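Local coordinates for protein dTDP-4-amino-4,6-dideoxyglucose formyltransferase (Shewanella sp. FDAARGOS_354, PDB 6V2T) that probably transfers a formyl group from a folate cofactor to the 4-amino group of dTDP-4-amino-4,6-dideoxyglucose, a sugar linked to O-antigen synthesis, at residues F38-F50 with M183-F195. Numbering follows the deposited sequence.
Sequences FIQNLVAVNADKF and MDLLKDHLADLVF
M183 lies over one face of the F38 ring: its CG stands 3.7 Å from the F38 ring centroid, almost on the ring normal, in a CH-pi contact. The M183 side chain runs out extended through CB and CG, which keeps SD over the same face, 4.0 Å from the F38 centroid, as a Met-aromatic contact; the bend after SD turns only CE. In the ring plane, L186 CB and K187 CG meet the F38 edge, the lysine running extended past CZ. One turn on, L42 lays CD1 against the backbone of 183-195, 3.4 Å from L186 O and close to L186 CB. Deeper in, L190 turns CG away from its own backbone N (chi1 176°), which lets CD2 rest 3.9 Å from V43 CG2 and also near L42 CD1; I39 CG1 touches L186 CD1, and the I39 side chain is about 11 Å from the bound dTDP-sugar. Past the end of helix 33-45, F50 directs its ring edge at A191, CZ to CA 3.7 Å, and its CE2 touches V194 and F195. The F50 and F195 planes meet obliquely, at 40°. This apolar seam is the tight part, continued by F55, which meets F50 edge-to-face, and by I28 of strand 24-30, which touches I39. The outer margin is looser and wetter. There N46 ND2 bonds L42 O at 3.1 Å, nearly straight, while N46 N grips that oxygen from the opposite face of its plane; one water, accepting from N46 ND2 and donating to K187 O, bridges the segments. K49 and the end of K187 flank this exposed side. The axes of helix pieces 38-45 and 183-194 cross at -63°, 10.6 Å apart at their closest approach. Helices 33-45 and 171-194 thus pack together on one side of the central sheet, residues of both touching strand 24-30, as in the Rossmann-like domain of formyltransferases.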
loop_
_atom_site.group_PDB
_atom_site.type_symbol
_atom_site.label_atom_id
_atom_site.label_comp_id
_atom_site.label_asym_id
_atom_site.label_seq_id
_atom_site.Cartn_x
_atom_site.Cartn_y
_atom_site.Cartn_z
ATOM N N PHE B 38 -3.252 -26.455 -9.950
ATOM C CA PHE B 38 -4.714 -26.676 -9.797
ATOM C C PHE B 38 -5.228 -27.668 -10.852
ATOM O O PHE B 38 -6.026 -28.542 -10.497
ATOM C CB PHE B 38 -5.474 -25.360 -9.902
ATOM C CG PHE B 38 -6.956 -25.542 -9.819
ATOM C CD1 PHE B 38 -7.725 -25.561 -10.972
ATOM C CD2 PHE B 38 -7.569 -25.748 -8.595
ATOM C CE1 PHE B 38 -9.093 -25.734 -10.889
ATOM C CE2 PHE B 38 -8.937 -25.936 -8.520
ATOM C CZ PHE B 38 -9.694 -25.919 -9.671
ATOM N N ILE B 39 -4.767 -27.575 -12.102
ATOM C CA ILE B 39 -5.266 -28.448 -13.205
ATOM C C ILE B 39 -4.763 -29.878 -12.955
ATOM O O ILE B 39 -5.572 -30.830 -13.030
ATOM C CB ILE B 39 -4.838 -27.917 -14.588
ATOM C CG1 ILE B 39 -5.621 -26.660 -14.980
ATOM C CG2 ILE B 39 -4.966 -29.002 -15.642
ATOM C CD1 ILE B 39 -5.048 -25.938 -16.179
ATOM N N GLN B 40 -3.490 -30.016 -12.607
ATOM C CA GLN B 40 -2.891 -31.334 -12.244
ATOM C C GLN B 40 -3.757 -32.044 -11.200
ATOM O O GLN B 40 -4.120 -33.211 -11.429
ATOM C CB GLN B 40 -1.447 -31.147 -11.803
ATOM C CG GLN B 40 -0.514 -31.125 -12.998
ATOM C CD GLN B 40 0.907 -30.774 -12.656
ATOM O OE1 GLN B 40 1.200 -30.257 -11.578
ATOM N NE2 GLN B 40 1.794 -31.007 -13.612
ATOM N N ASN B 41 -4.083 -31.358 -10.110
ATOM C CA ASN B 41 -4.963 -31.892 -9.046
ATOM C C ASN B 41 -6.338 -32.209 -9.650
ATOM O O ASN B 41 -6.835 -33.318 -9.424
ATOM C CB ASN B 41 -5.057 -30.942 -7.852
ATOM C CG ASN B 41 -5.823 -31.585 -6.722
ATOM O OD1 ASN B 41 -5.406 -32.626 -6.211
ATOM N ND2 ASN B 41 -6.969 -31.019 -6.390
ATOM N N LEU B 42 -6.925 -31.295 -10.420
ATOM C CA LEU B 42 -8.296 -31.463 -10.989
ATOM C C LEU B 42 -8.376 -32.746 -11.818
ATOM O O LEU B 42 -9.458 -33.393 -11.825
ATOM C CB LEU B 42 -8.621 -30.268 -11.886
ATOM C CG LEU B 42 -9.978 -29.618 -11.677
ATOM C CD1 LEU B 42 -10.280 -28.673 -12.837
ATOM C CD2 LEU B 42 -11.086 -30.639 -11.502
ATOM N N VAL B 43 -7.288 -33.079 -12.518
ATOM C CA VAL B 43 -7.201 -34.271 -13.405
ATOM C C VAL B 43 -7.277 -35.524 -12.521
ATOM O O VAL B 43 -8.186 -36.354 -12.763
ATOM C CB VAL B 43 -5.948 -34.198 -14.297
ATOM C CG1 VAL B 43 -5.548 -35.543 -14.873
ATOM C CG2 VAL B 43 -6.143 -33.171 -15.423
ATOM N N ALA B 44 -6.429 -35.613 -11.484
ATOM C CA ALA B 44 -6.498 -36.662 -10.432
ATOM C C ALA B 44 -7.945 -36.847 -9.954
ATOM O O ALA B 44 -8.408 -37.984 -9.985
ATOM C CB ALA B 44 -5.577 -36.317 -9.283
ATOM N N VAL B 45 -8.646 -35.780 -9.554
ATOM C CA VAL B 45 -10.000 -35.845 -8.915
ATOM C C VAL B 45 -11.062 -36.337 -9.921
ATOM O O VAL B 45 -12.108 -36.898 -9.470
ATOM C CB VAL B 45 -10.399 -34.481 -8.306
ATOM C CG1 VAL B 45 -11.897 -34.363 -8.043
ATOM C CG2 VAL B 45 -9.622 -34.179 -7.031
ATOM N N ASN B 46 -10.859 -36.074 -11.219
ATOM C CA ASN B 46 -11.756 -36.511 -12.325
ATOM C C ASN B 46 -11.160 -37.764 -12.995
ATOM O O ASN B 46 -11.529 -38.021 -14.156
ATOM C CB ASN B 46 -11.946 -35.421 -13.399
ATOM C CG ASN B 46 -12.968 -34.353 -13.069
ATOM O OD1 ASN B 46 -14.130 -34.459 -13.458
ATOM N ND2 ASN B 46 -12.543 -33.292 -12.399
ATOM N N ALA B 47 -10.262 -38.514 -12.335
ATOM C CA ALA B 47 -9.485 -39.619 -12.962
ATOM C C ALA B 47 -10.422 -40.725 -13.475
ATOM O O ALA B 47 -9.977 -41.516 -14.328
ATOM C CB ALA B 47 -8.474 -40.193 -12.001
ATOM N N ASP B 48 -11.660 -40.768 -12.966
ATOM C CA ASP B 48 -12.732 -41.714 -13.384
ATOM C C ASP B 48 -13.311 -41.288 -14.746
ATOM O O ASP B 48 -14.093 -42.073 -15.320
ATOM C CB ASP B 48 -13.838 -41.800 -12.321
ATOM C CG ASP B 48 -14.546 -40.484 -12.022
ATOM O OD1 ASP B 48 -13.872 -39.432 -12.047
ATOM O OD2 ASP B 48 -15.771 -40.514 -11.766
ATOM N N LYS B 49 -12.986 -40.077 -15.220
ATOM C CA LYS B 49 -13.468 -39.516 -16.509
ATOM C C LYS B 49 -12.356 -39.632 -17.544
ATOM O O LYS B 49 -12.666 -39.474 -18.729
ATOM C CB LYS B 49 -13.842 -38.037 -16.382
ATOM C CG LYS B 49 -14.737 -37.661 -15.212
ATOM C CD LYS B 49 -16.183 -37.478 -15.587
ATOM C CE LYS B 49 -16.972 -36.711 -14.551
ATOM N NZ LYS B 49 -17.846 -35.705 -15.191
ATOM N N PHE B 50 -11.116 -39.871 -17.115
ATOM C CA PHE B 50 -9.891 -39.638 -17.928
ATOM C C PHE B 50 -9.069 -40.912 -18.031
ATOM O O PHE B 50 -7.862 -40.818 -18.327
ATOM C CB PHE B 50 -9.049 -38.491 -17.350
ATOM C CG PHE B 50 -9.681 -37.122 -17.437
ATOM C CD1 PHE B 50 -9.590 -36.223 -16.383
ATOM C CD2 PHE B 50 -10.380 -36.718 -18.568
ATOM C CE1 PHE B 50 -10.175 -34.963 -16.456
ATOM C CE2 PHE B 50 -10.956 -35.458 -18.637
ATOM C CZ PHE B 50 -10.867 -34.583 -17.583
ATOM N N MET B 183 -10.922 -21.177 -11.601
ATOM C CA MET B 183 -10.875 -22.510 -10.945
ATOM C C MET B 183 -12.270 -23.127 -10.912
ATOM O O MET B 183 -12.359 -24.314 -11.226
ATOM C CB MET B 183 -10.275 -22.386 -9.551
ATOM C CG MET B 183 -8.795 -22.112 -9.641
ATOM S SD MET B 183 -7.952 -22.139 -8.028
ATOM C CE MET B 183 -8.888 -20.925 -7.105
ATOM N N ASP B 184 -13.306 -22.342 -10.606
ATOM C CA ASP B 184 -14.717 -22.784 -10.629
ATOM C C ASP B 184 -15.069 -23.304 -12.029
ATOM O O ASP B 184 -15.632 -24.392 -12.113
ATOM C CB ASP B 184 -15.688 -21.669 -10.230
ATOM C CG ASP B 184 -15.666 -21.223 -8.773
ATOM O OD1 ASP B 184 -14.972 -21.867 -7.964
ATOM O OD2 ASP B 184 -16.307 -20.182 -8.488
ATOM N N LEU B 185 -14.767 -22.545 -13.104
ATOM C CA LEU B 185 -15.060 -22.979 -14.496
ATOM C C LEU B 185 -14.357 -24.294 -14.822
ATOM O O LEU B 185 -14.994 -25.191 -15.442
ATOM C CB LEU B 185 -14.633 -21.890 -15.492
ATOM C CG LEU B 185 -15.539 -20.676 -15.559
ATOM C CD1 LEU B 185 -14.887 -19.585 -16.402
ATOM C CD2 LEU B 185 -16.912 -21.022 -16.143
ATOM N N LEU B 186 -13.090 -24.435 -14.460
ATOM C CA LEU B 186 -12.349 -25.676 -14.751
ATOM C C LEU B 186 -12.962 -26.860 -13.979
ATOM O O LEU B 186 -13.093 -27.941 -14.556
ATOM C CB LEU B 186 -10.873 -25.445 -14.448
ATOM C CG LEU B 186 -10.175 -24.596 -15.508
ATOM C CD1 LEU B 186 -8.792 -24.160 -15.070
ATOM C CD2 LEU B 186 -10.099 -25.371 -16.814
ATOM N N LYS B 187 -13.321 -26.682 -12.713
ATOM C CA LYS B 187 -13.965 -27.761 -11.909
ATOM C C LYS B 187 -15.184 -28.279 -12.676
ATOM O O LYS B 187 -15.278 -29.476 -12.928
ATOM C CB LYS B 187 -14.409 -27.224 -10.547
ATOM C CG LYS B 187 -13.301 -26.927 -9.554
ATOM C CD LYS B 187 -13.834 -26.211 -8.325
ATOM C CE LYS B 187 -12.848 -26.096 -7.188
ATOM N NZ LYS B 187 -13.510 -25.490 -6.017
ATOM N N ASP B 188 -16.050 -27.358 -13.077
ATOM C CA ASP B 188 -17.308 -27.631 -13.806
ATOM C C ASP B 188 -17.067 -28.100 -15.256
ATOM O O ASP B 188 -17.937 -28.832 -15.745
ATOM C CB ASP B 188 -18.224 -26.404 -13.762
ATOM C CG ASP B 188 -18.770 -26.106 -12.370
ATOM O OD1 ASP B 188 -19.446 -25.064 -12.200
ATOM O OD2 ASP B 188 -18.514 -26.917 -11.472
ATOM N N HIS B 189 -15.972 -27.729 -15.933
ATOM C CA HIS B 189 -15.904 -27.842 -17.424
ATOM C C HIS B 189 -14.600 -28.399 -17.974
ATOM O O HIS B 189 -14.520 -28.500 -19.210
ATOM C CB HIS B 189 -16.193 -26.489 -18.075
ATOM C CG HIS B 189 -17.572 -26.010 -17.797
ATOM N ND1 HIS B 189 -18.674 -26.808 -18.012
ATOM C CD2 HIS B 189 -18.038 -24.839 -17.314
ATOM C CE1 HIS B 189 -19.768 -26.131 -17.691
ATOM N NE2 HIS B 189 -19.405 -24.917 -17.278
ATOM N N LEU B 190 -13.624 -28.813 -17.171
ATOM C CA LEU B 190 -12.379 -29.340 -17.772
ATOM C C LEU B 190 -12.730 -30.575 -18.626
ATOM O O LEU B 190 -12.312 -30.616 -19.763
ATOM C CB LEU B 190 -11.335 -29.664 -16.704
ATOM C CG LEU B 190 -10.058 -30.302 -17.248
ATOM C CD1 LEU B 190 -9.335 -29.354 -18.190
ATOM C CD2 LEU B 190 -9.134 -30.749 -16.131
ATOM N N ALA B 191 -13.486 -31.552 -18.096
ATOM C CA ALA B 191 -13.890 -32.769 -18.838
ATOM C C ALA B 191 -14.648 -32.350 -20.105
ATOM O O ALA B 191 -14.345 -32.898 -21.179
ATOM C CB ALA B 191 -14.755 -33.675 -17.974
ATOM N N ASP B 192 -15.589 -31.423 -19.950
ATOM C CA ASP B 192 -16.447 -30.884 -21.031
ATOM C C ASP B 192 -15.562 -30.353 -22.162
ATOM O O ASP B 192 -15.872 -30.659 -23.317
ATOM C CB ASP B 192 -17.366 -29.775 -20.532
ATOM C CG ASP B 192 -18.528 -30.239 -19.680
ATOM O OD1 ASP B 192 -18.886 -31.420 -19.772
ATOM O OD2 ASP B 192 -19.078 -29.389 -18.952
ATOM N N LEU B 193 -14.508 -29.608 -21.830
ATOM C CA LEU B 193 -13.553 -29.013 -22.809
ATOM C C LEU B 193 -12.855 -30.125 -23.566
ATOM O O LEU B 193 -12.775 -30.100 -24.827
ATOM C CB LEU B 193 -12.474 -28.202 -22.078
ATOM C CG LEU B 193 -12.935 -26.886 -21.484
ATOM C CD1 LEU B 193 -11.754 -26.159 -20.831
ATOM C CD2 LEU B 193 -13.610 -26.039 -22.561
ATOM N N VAL B 194 -12.310 -31.064 -22.807
ATOM C CA VAL B 194 -11.576 -32.210 -23.384
ATOM C C VAL B 194 -12.482 -32.974 -24.359
ATOM O O VAL B 194 -11.960 -33.314 -25.422
ATOM C CB VAL B 194 -11.018 -33.133 -22.285
ATOM C CG1 VAL B 194 -10.400 -34.368 -22.898
ATOM C CG2 VAL B 194 -10.028 -32.409 -21.382
ATOM N N PHE B 195 -13.763 -33.222 -24.024
ATOM C CA PHE B 195 -14.665 -34.155 -24.772
ATOM C C PHE B 195 -15.630 -33.379 -25.684
ATOM O O PHE B 195 -16.575 -33.989 -26.206
ATOM C CB PHE B 195 -15.429 -35.068 -23.797
ATOM C CG PHE B 195 -14.521 -35.956 -22.988
ATOM C CD1 PHE B 195 -13.497 -36.658 -23.596
ATOM C CD2 PHE B 195 -14.659 -36.045 -21.608
ATOM C CE1 PHE B 195 -12.637 -37.459 -22.857
ATOM C CE2 PHE B 195 -13.781 -36.816 -20.864
ATOM C CZ PHE B 195 -12.785 -37.535 -21.485
HETATM O O HOH W 1 -14.704 -31.512 -11.495
#